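Local coordinates for protein (R)-S-adenosyl-L-methionine hydrolase (Thermus thermophilus, PDB 2CW5) that catalyses the hydrolysis of S-adenosyl-L-methionine to adenosine and L-methionine, working as a homotrimer without chlorinase or fluorinase activity, at residues P105-P113 with P151-V160; L191-V202 with L246-L255. All coordinates share one frame; numbering follows the deposited sequence.

Contact 1 (P105-P113 with P151-V160); sequences PRRAFLLEP and PEGLGPEVPV
Pro151 opens the second segment by setting its CB over one face of the Phe109 ring, Pro151 CB 3.4 Å from Phe109 CE2, with its carbonyl carbon over the ring centre. The motif is an antiparallel edge pairing: strand 107-110 of the N-terminal domain's mixed sheet takes on the short, weakly bonded strand 157-158, the last in that sheet. Glu152 continues the cover, its backbone N over the same phenyl face nearer the rim. Phe109 CG lies anti to the carbonyl carbon (chi1 -62°), which carries the ring back beneath this 3-10 turn. Leu154 sets CD1 alongside Leu111 CD2, while its carbonyl O receives Glu112 N at 2.9 Å. At Gly155 the chains run so close that a CB would collide with Leu110 O. Pro156 O then takes an almost straight bond from Leu110 N (2.8 Å, 179° at the hydrogen), and its ring CG rests on Leu110 CB. Glu157 stretches out from its backbone with its carboxylate plane only 12° from that of the Phe109 ring. Cut back to an alanine, Phe109 would probably leave a gap beneath Pro151 and Glu152 and take away the ring surface that Glu157 CB touches. Val158 N gives a hydrogen bond to Ala108 O (3.0 Å). Beyond it, one water accepts from Ala108 N and donates to Val158 O and Glu157 OE2. Val160 ends the run, placing CG1 3.4 Å from Arg106 O.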
loop_
_atom_site.group_PDB
_atom_site.type_symbol
_atom_site.label_atom_id
_atom_site.label_comp_id
_atom_site.label_asym_id
_atom_site.label_seq_id
_atom_site.Cartn_x
_atom_site.Cartn_y
_atom_site.Cartn_z
ATOM N N PRO C 105 5.453 -23.979 -18.171
ATOM C CA PRO C 105 4.073 -24.197 -18.610
ATOM C C PRO C 105 3.932 -25.254 -19.700
ATOM O O PRO C 105 4.826 -25.441 -20.528
ATOM C CB PRO C 105 3.633 -22.810 -19.074
ATOM C CG PRO C 105 4.903 -22.193 -19.542
ATOM C CD PRO C 105 5.892 -22.605 -18.475
ATOM N N ARG C 106 2.798 -25.944 -19.679
ATOM C CA ARG C 106 2.502 -26.983 -20.656
ATOM C C ARG C 106 1.603 -26.414 -21.752
ATOM O O ARG C 106 1.679 -26.833 -22.907
ATOM C CB ARG C 106 1.803 -28.157 -19.966
ATOM C CG ARG C 106 2.643 -28.836 -18.896
ATOM C CD ARG C 106 3.681 -29.771 -19.502
ATOM N NE ARG C 106 3.055 -30.945 -20.109
ATOM C CZ ARG C 106 3.721 -31.943 -20.682
ATOM N NH1 ARG C 106 5.048 -31.917 -20.734
ATOM N NH2 ARG C 106 3.060 -32.969 -21.203
ATOM N N ARG C 107 0.754 -25.457 -21.384
ATOM C CA ARG C 107 -0.155 -24.823 -22.337
ATOM C C ARG C 107 -0.259 -23.319 -22.103
ATOM O O ARG C 107 -0.100 -22.849 -20.980
ATOM C CB ARG C 107 -1.554 -25.443 -22.238
ATOM C CG ARG C 107 -1.632 -26.882 -22.718
ATOM C CD ARG C 107 -3.076 -27.324 -22.875
ATOM N NE ARG C 107 -3.782 -27.374 -21.601
ATOM C CZ ARG C 107 -5.102 -27.494 -21.489
ATOM N NH1 ARG C 107 -5.855 -27.573 -22.579
ATOM N NH2 ARG C 107 -5.669 -27.534 -20.291
ATOM N N ALA C 108 -0.524 -22.572 -23.172
ATOM C CA ALA C 108 -0.665 -21.120 -23.092
ATOM C C ALA C 108 -1.858 -20.705 -23.941
ATOM O O ALA C 108 -2.185 -21.373 -24.926
ATOM C CB ALA C 108 0.599 -20.438 -23.593
ATOM N N PHE C 109 -2.500 -19.601 -23.564
ATOM C CA PHE C 109 -3.677 -19.110 -24.275
ATOM C C PHE C 109 -3.690 -17.591 -24.409
ATOM O O PHE C 109 -3.234 -16.876 -23.517
ATOM C CB PHE C 109 -4.944 -19.534 -23.529
ATOM C CG PHE C 109 -5.129 -21.020 -23.428
ATOM C CD1 PHE C 109 -5.883 -21.707 -24.373
ATOM C CD2 PHE C 109 -4.544 -21.736 -22.390
ATOM C CE1 PHE C 109 -6.052 -23.086 -24.284
ATOM C CE2 PHE C 109 -4.705 -23.111 -22.293
ATOM C CZ PHE C 109 -5.461 -23.789 -23.242
ATOM N N LEU C 110 -4.219 -17.105 -25.530
ATOM C CA LEU C 110 -4.339 -15.669 -25.758
ATOM C C LEU C 110 -5.563 -15.234 -24.963
ATOM O O LEU C 110 -6.574 -15.931 -24.960
ATOM C CB LEU C 110 -4.562 -15.375 -27.246
ATOM C CG LEU C 110 -3.421 -14.700 -28.005
ATOM C CD1 LEU C 110 -3.193 -13.298 -27.451
ATOM C CD2 LEU C 110 -2.161 -15.543 -27.889
ATOM N N LEU C 111 -5.481 -14.093 -24.285
ATOM C CA LEU C 111 -6.614 -13.632 -23.492
ATOM C C LEU C 111 -7.551 -12.707 -24.262
ATOM O O LEU C 111 -7.157 -11.624 -24.691
ATOM C CB LEU C 111 -6.127 -12.924 -22.223
ATOM C CG LEU C 111 -5.251 -13.736 -21.262
ATOM C CD1 LEU C 111 -5.019 -12.930 -19.993
ATOM C CD2 LEU C 111 -5.923 -15.056 -20.932
ATOM N N GLU C 112 -8.794 -13.154 -24.439
ATOM C CA GLU C 112 -9.811 -12.371 -25.135
ATOM C C GLU C 112 -11.147 -12.492 -24.392
ATOM O O GLU C 112 -12.194 -12.691 -25.004
ATOM C CB GLU C 112 -9.972 -12.867 -26.577
ATOM C CG GLU C 112 -8.655 -13.046 -27.317
ATOM C CD GLU C 112 -8.835 -13.263 -28.811
ATOM O OE1 GLU C 112 -9.636 -14.139 -29.202
ATOM O OE2 GLU C 112 -8.163 -12.558 -29.592
ATOM N N PRO C 113 -11.124 -12.360 -23.054
ATOM C CA PRO C 113 -12.352 -12.467 -22.263
ATOM C C PRO C 113 -13.271 -11.261 -22.446
ATOM O O PRO C 113 -12.855 -10.221 -22.960
ATOM C CB PRO C 113 -11.824 -12.565 -20.839
ATOM C CG PRO C 113 -10.662 -11.616 -20.882
ATOM C CD PRO C 113 -9.983 -11.991 -22.193
ATOM N N PRO C 151 -9.450 -23.294 -19.573
ATOM C CA PRO C 151 -8.579 -22.267 -20.149
ATOM C C PRO C 151 -8.921 -21.907 -21.593
ATOM O O PRO C 151 -8.830 -20.743 -21.983
ATOM C CB PRO C 151 -7.184 -22.876 -20.002
ATOM C CG PRO C 151 -7.447 -24.344 -20.071
ATOM C CD PRO C 151 -8.673 -24.492 -19.206
ATOM N N GLU C 152 -9.321 -22.901 -22.384
ATOM C CA GLU C 152 -9.675 -22.652 -23.778
ATOM C C GLU C 152 -10.827 -21.657 -23.882
ATOM O O GLU C 152 -11.094 -21.113 -24.953
ATOM C CB GLU C 152 -10.051 -23.958 -24.492
ATOM C CG GLU C 152 -11.056 -24.826 -23.753
ATOM C CD GLU C 152 -10.392 -25.916 -22.936
ATOM O OE1 GLU C 152 -9.543 -25.590 -22.081
ATOM O OE2 GLU C 152 -10.721 -27.106 -23.148
ATOM N N GLY C 153 -11.509 -21.423 -22.766
ATOM C CA GLY C 153 -12.607 -20.476 -22.765
ATOM C C GLY C 153 -12.109 -19.039 -22.728
ATOM O O GLY C 153 -12.890 -18.103 -22.860
ATOM N N LEU C 154 -10.800 -18.867 -22.559
ATOM C CA LEU C 154 -10.193 -17.539 -22.491
ATOM C C LEU C 154 -9.901 -16.929 -23.854
ATOM O O LEU C 154 -10.064 -15.724 -24.053
ATOM C CB LEU C 154 -8.891 -17.603 -21.698
ATOM C CG LEU C 154 -9.000 -17.986 -20.224
ATOM C CD1 LEU C 154 -7.606 -18.250 -19.661
ATOM C CD2 LEU C 154 -9.692 -16.859 -19.465
ATOM N N GLY C 155 -9.450 -17.766 -24.782
ATOM C CA GLY C 155 -9.119 -17.304 -26.116
ATOM C C GLY C 155 -8.396 -18.407 -26.866
ATOM O O GLY C 155 -8.342 -19.535 -26.381
ATOM N N PRO C 156 -7.819 -18.118 -28.041
ATOM C CA PRO C 156 -7.108 -19.140 -28.815
ATOM C C PRO C 156 -5.840 -19.661 -28.136
ATOM O O PRO C 156 -5.089 -18.900 -27.523
ATOM C CB PRO C 156 -6.810 -18.421 -30.126
ATOM C CG PRO C 156 -6.607 -17.009 -29.683
ATOM C CD PRO C 156 -7.753 -16.811 -28.716
ATOM N N GLU C 157 -5.606 -20.964 -28.246
ATOM C CA GLU C 157 -4.421 -21.567 -27.653
ATOM C C GLU C 157 -3.202 -21.321 -28.533
ATOM O O GLU C 157 -3.292 -21.355 -29.762
ATOM C CB GLU C 157 -4.626 -23.073 -27.458
ATOM C CG GLU C 157 -3.368 -23.833 -27.049
ATOM C CD GLU C 157 -3.658 -25.267 -26.633
ATOM O OE1 GLU C 157 -4.485 -25.927 -27.300
ATOM O OE2 GLU C 157 -3.050 -25.739 -25.647
ATOM N N VAL C 158 -2.065 -21.058 -27.898
ATOM C CA VAL C 158 -0.825 -20.822 -28.621
ATOM C C VAL C 158 0.268 -21.728 -28.067
ATOM O O VAL C 158 0.206 -22.157 -26.914
ATOM C CB VAL C 158 -0.375 -19.352 -28.503
ATOM C CG1 VAL C 158 -1.429 -18.442 -29.112
ATOM C CG2 VAL C 158 -0.127 -18.992 -27.044
ATOM N N PRO C 159 1.286 -22.034 -28.888
ATOM C CA PRO C 159 2.408 -22.895 -28.493
ATOM C C PRO C 159 3.222 -22.269 -27.367
ATOM O O PRO C 159 3.590 -21.098 -27.452
ATOM C CB PRO C 159 3.224 -23.012 -29.779
ATOM C CG PRO C 159 2.204 -22.790 -30.865
ATOM C CD PRO C 159 1.406 -21.648 -30.304
ATOM N N VAL C 160 3.506 -23.037 -26.318
ATOM C CA VAL C 160 4.289 -22.509 -25.206
ATOM C C VAL C 160 5.663 -22.054 -25.672
ATOM O O VAL C 160 6.279 -21.179 -25.058
ATOM C CB VAL C 160 4.482 -23.549 -24.073
ATOM C CG1 VAL C 160 3.172 -23.775 -23.351
ATOM C CG2 VAL C 160 5.016 -24.854 -24.641
HETATM O O HOH W 1 -0.474 -24.425 -25.524
#

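Contact 2 (L191-V202 with L246-L255)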
loop_
_atom_site.group_PDB
_atom_site.type_symbol
_atom_site.label_atom_id
_atom_site.label_comp_id
_atom_site.label_asym_id
_atom_site.label_seq_id
_atom_site.Cartn_x
_atom_site.Cartn_y
_atom_site.Cartn_z
ATOM N N LEU C 191 24.026 -15.888 -9.449
ATOM C CA LEU C 191 24.874 -16.968 -8.943
ATOM C C LEU C 191 24.149 -17.864 -7.942
ATOM O O LEU C 191 23.482 -17.377 -7.031
ATOM C CB LEU C 191 26.135 -16.391 -8.292
ATOM C CG LEU C 191 27.137 -15.753 -9.252
ATOM C CD1 LEU C 191 28.313 -15.202 -8.464
ATOM C CD2 LEU C 191 27.613 -16.796 -10.261
ATOM N N LEU C 192 24.298 -19.176 -8.112
ATOM C CA LEU C 192 23.653 -20.149 -7.231
ATOM C C LEU C 192 24.512 -20.589 -6.052
ATOM O O LEU C 192 24.028 -21.265 -5.143
ATOM C CB LEU C 192 23.234 -21.378 -8.039
ATOM C CG LEU C 192 22.100 -21.089 -9.021
ATOM C CD1 LEU C 192 21.965 -22.239 -10.010
ATOM C CD2 LEU C 192 20.801 -20.867 -8.241
ATOM N N ARG C 193 25.787 -20.224 -6.057
ATOM C CA ARG C 193 26.629 -20.614 -4.940
ATOM C C ARG C 193 27.408 -19.442 -4.361
ATOM O O ARG C 193 27.735 -18.481 -5.061
ATOM C CB ARG C 193 27.583 -21.741 -5.347
ATOM C CG ARG C 193 28.877 -21.292 -5.986
ATOM C CD ARG C 193 29.945 -22.356 -5.786
ATOM N NE ARG C 193 31.278 -21.876 -6.136
ATOM C CZ ARG C 193 32.400 -22.541 -5.882
ATOM N NH1 ARG C 193 32.350 -23.720 -5.273
ATOM N NH2 ARG C 193 33.573 -22.029 -6.235
ATOM N N ALA C 194 27.687 -19.528 -3.067
ATOM C CA ALA C 194 28.427 -18.495 -2.359
ATOM C C ALA C 194 29.434 -19.203 -1.462
ATOM O O ALA C 194 29.175 -19.432 -0.284
ATOM C CB ALA C 194 27.470 -17.648 -1.522
ATOM N N PRO C 195 30.606 -19.549 -2.018
ATOM C CA PRO C 195 31.679 -20.243 -1.301
ATOM C C PRO C 195 32.107 -19.596 0.011
ATOM O O PRO C 195 32.414 -18.405 0.067
ATOM C CB PRO C 195 32.807 -20.286 -2.332
ATOM C CG PRO C 195 32.585 -19.036 -3.119
ATOM C CD PRO C 195 31.088 -19.059 -3.323
ATOM N N VAL C 196 32.118 -20.403 1.066
ATOM C CA VAL C 196 32.512 -19.952 2.394
ATOM C C VAL C 196 33.945 -19.423 2.389
ATOM O O VAL C 196 34.855 -20.073 1.873
ATOM C CB VAL C 196 32.408 -21.104 3.422
ATOM C CG1 VAL C 196 30.948 -21.470 3.645
ATOM C CG2 VAL C 196 33.178 -22.320 2.921
ATOM N N GLY C 197 34.131 -18.235 2.957
ATOM C CA GLY C 197 35.454 -17.637 3.014
ATOM C C GLY C 197 35.964 -17.116 1.682
ATOM O O GLY C 197 37.055 -16.550 1.610
ATOM N N GLY C 198 35.177 -17.304 0.626
ATOM C CA GLY C 198 35.582 -16.842 -0.690
ATOM C C GLY C 198 35.313 -15.364 -0.919
ATOM O O GLY C 198 34.924 -14.642 -0.000
ATOM N N PHE C 199 35.522 -14.916 -2.153
ATOM C CA PHE C 199 35.309 -13.519 -2.520
ATOM C C PHE C 199 34.554 -13.414 -3.841
ATOM O O PHE C 199 34.731 -14.235 -4.741
ATOM C CB PHE C 199 36.651 -12.798 -2.662
ATOM C CG PHE C 199 37.352 -12.546 -1.359
ATOM C CD1 PHE C 199 36.917 -11.539 -0.504
ATOM C CD2 PHE C 199 38.448 -13.317 -0.984
ATOM C CE1 PHE C 199 37.568 -11.301 0.706
ATOM C CE2 PHE C 199 39.102 -13.088 0.222
ATOM C CZ PHE C 199 38.661 -12.078 1.069
ATOM N N VAL C 200 33.708 -12.400 -3.949
ATOM C CA VAL C 200 32.949 -12.184 -5.168
ATOM C C VAL C 200 33.323 -10.801 -5.694
ATOM O O VAL C 200 33.392 -9.835 -4.935
ATOM C CB VAL C 200 31.423 -12.279 -4.904
ATOM C CG1 VAL C 200 30.974 -11.177 -3.957
ATOM C CG2 VAL C 200 30.670 -12.208 -6.209
ATOM N N GLU C 201 33.594 -10.716 -6.990
ATOM C CA GLU C 201 33.973 -9.454 -7.595
ATOM C C GLU C 201 32.839 -8.849 -8.411
ATOM O O GLU C 201 32.292 -9.487 -9.312
ATOM C CB GLU C 201 35.208 -9.648 -8.477
ATOM C CG GLU C 201 35.672 -8.383 -9.179
ATOM C CD GLU C 201 36.989 -8.569 -9.903
ATOM O OE1 GLU C 201 38.021 -8.777 -9.224
ATOM O OE2 GLU C 201 36.993 -8.512 -11.151
ATOM N N VAL C 202 32.487 -7.614 -8.075
ATOM C CA VAL C 202 31.429 -6.894 -8.770
ATOM C C VAL C 202 31.695 -5.391 -8.688
ATOM O O VAL C 202 32.068 -4.878 -7.634
ATOM C CB VAL C 202 30.040 -7.209 -8.158
ATOM C CG1 VAL C 202 30.010 -6.830 -6.689
ATOM C CG2 VAL C 202 28.948 -6.463 -8.923
ATOM N N LEU C 246 26.167 0.052 -7.950
ATOM C CA LEU C 246 25.843 -1.118 -8.763
ATOM C C LEU C 246 24.683 -0.884 -9.722
ATOM O O LEU C 246 23.849 -0.003 -9.510
ATOM C CB LEU C 246 25.511 -2.309 -7.861
ATOM C CG LEU C 246 26.572 -2.677 -6.821
ATOM C CD1 LEU C 246 26.091 -3.861 -5.997
ATOM C CD2 LEU C 246 27.884 -3.004 -7.516
ATOM N N LYS C 247 24.642 -1.686 -10.780
ATOM C CA LYS C 247 23.584 -1.604 -11.776
ATOM C C LYS C 247 23.256 -2.999 -12.303
ATOM O O LYS C 247 24.120 -3.875 -12.333
ATOM C CB LYS C 247 24.008 -0.692 -12.931
ATOM C CG LYS C 247 24.139 0.770 -12.531
ATOM C CD LYS C 247 24.241 1.683 -13.743
ATOM C CE LYS C 247 24.122 3.152 -13.339
ATOM N NZ LYS C 247 25.222 3.581 -12.428
ATOM N N GLU C 248 22.005 -3.206 -12.701
ATOM C CA GLU C 248 21.582 -4.497 -13.233
ATOM C C GLU C 248 22.396 -4.850 -14.471
ATOM O O GLU C 248 22.732 -3.974 -15.277
ATOM C CB GLU C 248 20.093 -4.471 -13.594
ATOM C CG GLU C 248 19.173 -4.265 -12.403
ATOM C CD GLU C 248 18.808 -2.806 -12.178
ATOM O OE1 GLU C 248 19.682 -1.924 -12.361
ATOM O OE2 GLU C 248 17.643 -2.544 -11.809
ATOM N N GLY C 249 22.710 -6.136 -14.615
ATOM C CA GLY C 249 23.477 -6.594 -15.760
ATOM C C GLY C 249 24.968 -6.598 -15.500
ATOM O O GLY C 249 25.733 -7.233 -16.224
HETATM N N MSE C 250 25.386 -5.889 -14.461
HETATM C CA MSE C 250 26.792 -5.815 -14.112
HETATM C C MSE C 250 27.305 -7.224 -13.821
HETATM O O MSE C 250 26.681 -7.979 -13.077
HETATM C CB MSE C 250 26.957 -4.925 -12.886
HETATM C CG MSE C 250 28.309 -4.290 -12.725
HETATM SE SE MSE C 250 28.209 -2.934 -11.347
HETATM C CE MSE C 250 27.439 -1.509 -12.394
ATOM N N PRO C 251 28.444 -7.601 -14.417
ATOM C CA PRO C 251 28.952 -8.947 -14.151
ATOM C C PRO C 251 29.410 -9.178 -12.712
ATOM O O PRO C 251 29.886 -8.263 -12.030
ATOM C CB PRO C 251 30.081 -9.107 -15.172
ATOM C CG PRO C 251 30.533 -7.700 -15.415
ATOM C CD PRO C 251 29.237 -6.930 -15.463
ATOM N N VAL C 252 29.226 -10.414 -12.263
ATOM C CA VAL C 252 29.604 -10.845 -10.926
ATOM C C VAL C 252 30.462 -12.084 -11.143
ATOM O O VAL C 252 30.059 -13.005 -11.854
ATOM C CB VAL C 252 28.359 -11.206 -10.091
ATOM C CG1 VAL C 252 28.774 -11.694 -8.714
ATOM C CG2 VAL C 252 27.452 -9.983 -9.964
ATOM N N ARG C 253 31.643 -12.105 -10.538
ATOM C CA ARG C 253 32.556 -13.226 -10.716
ATOM C C ARG C 253 33.109 -13.788 -9.410
ATOM O O ARG C 253 33.654 -13.055 -8.588
ATOM C CB ARG C 253 33.701 -12.775 -11.632
ATOM C CG ARG C 253 34.935 -13.659 -11.654
ATOM C CD ARG C 253 35.909 -13.146 -12.709
ATOM N NE ARG C 253 36.010 -11.688 -12.666
ATOM C CZ ARG C 253 36.596 -10.941 -13.598
ATOM N NH1 ARG C 253 37.148 -11.508 -14.664
ATOM N NH2 ARG C 253 36.618 -9.621 -13.468
ATOM N N LEU C 254 32.958 -15.096 -9.221
ATOM C CA LEU C 254 33.475 -15.745 -8.023
ATOM C C LEU C 254 34.982 -15.910 -8.173
ATOM O O LEU C 254 35.459 -16.520 -9.129
ATOM C CB LEU C 254 32.812 -17.109 -7.820
ATOM C CG LEU C 254 31.347 -17.060 -7.370
ATOM C CD1 LEU C 254 30.776 -18.470 -7.319
ATOM C CD2 LEU C 254 31.255 -16.392 -6.003
ATOM N N LEU C 255 35.727 -15.350 -7.227
ATOM C CA LEU C 255 37.180 -15.421 -7.256
ATOM C C LEU C 255 37.666 -16.714 -6.611
ATOM O O LEU C 255 38.379 -16.630 -5.589
ATOM C CB LEU C 255 37.773 -14.214 -6.525
ATOM C CG LEU C 255 37.353 -12.846 -7.066
ATOM C CD1 LEU C 255 37.776 -11.759 -6.095
ATOM C CD2 LEU C 255 37.968 -12.623 -8.440
ATOM O OXT LEU C 255 37.322 -17.796 -7.134
#
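The Arg193 guanidinium has Pro195 CB over the centre of one face and Leu254 CD1 at its edge, in plane, 3.6 Å from Arg193 NE. Arg253 also uses its guanidinium edge: NH2 meets Glu201 OE2 at 2.6 Å in a salt bridge whose hydrogen bond is weak, bent to 129°, with the carboxylate turned 84° from the guanidinium plane. Glu201 and Arg253 sit on an antiparallel strand pair, 199-202 against the C-terminal strand 251-254, within the beta sheet of the C-terminal domain; Arg193 belongs to the loop leading into it. The backbones are joined by Glu201 N to Arg253 O (2.8 Å), the return bond from Arg253 N to Glu201 O, and Leu255 N to Phe199 O (2.9 Å) at the chain's end. Glu201 and Arg253 therefore form a hydrogen-bonded pair, their side chains side by side and pointing the same way. Glu201 keeps CG anti to its own backbone N (chi1 179°) and runs out extended, whereas Arg253 bends at chi3 to bring NH2 over to the carboxylate. The other face carries Val200, Val202, Val252 and Leu254, all buried. There Leu191 and Leu254 meet tip to tip, Leu191 CD1 lying 3.7 Å from Leu254 CG, and Pro195 CD closes on Leu254 CD2. Leu231 of strand 231-235 touches both leucines. At the face's far end Val202 CG2 packs against Leu246 CD2 at 3.9 Å.

In the fold
Contact 1 and contact 2 belong to different domains and lie on opposite sides of the chain's centre, their own centres 39 Å apart and their nearest atoms about 18 Å apart. They follow one another in sequence: 105-113 with 151-160 is complete before 191-202 with 246-255 begins. Each lies near residues inferred by similarity to matter for activity or to bind adenosine. In contact 1 the side chain of Leu111 is about 8 Å from that of His133, considered important for activity; in contact 2 the side chain of Leu246 is about 7 Å from that of Val235 and about 8 Å from that of Asn186, both probable adenosine-binding residues. Neither contact touches another subunit of the trimer.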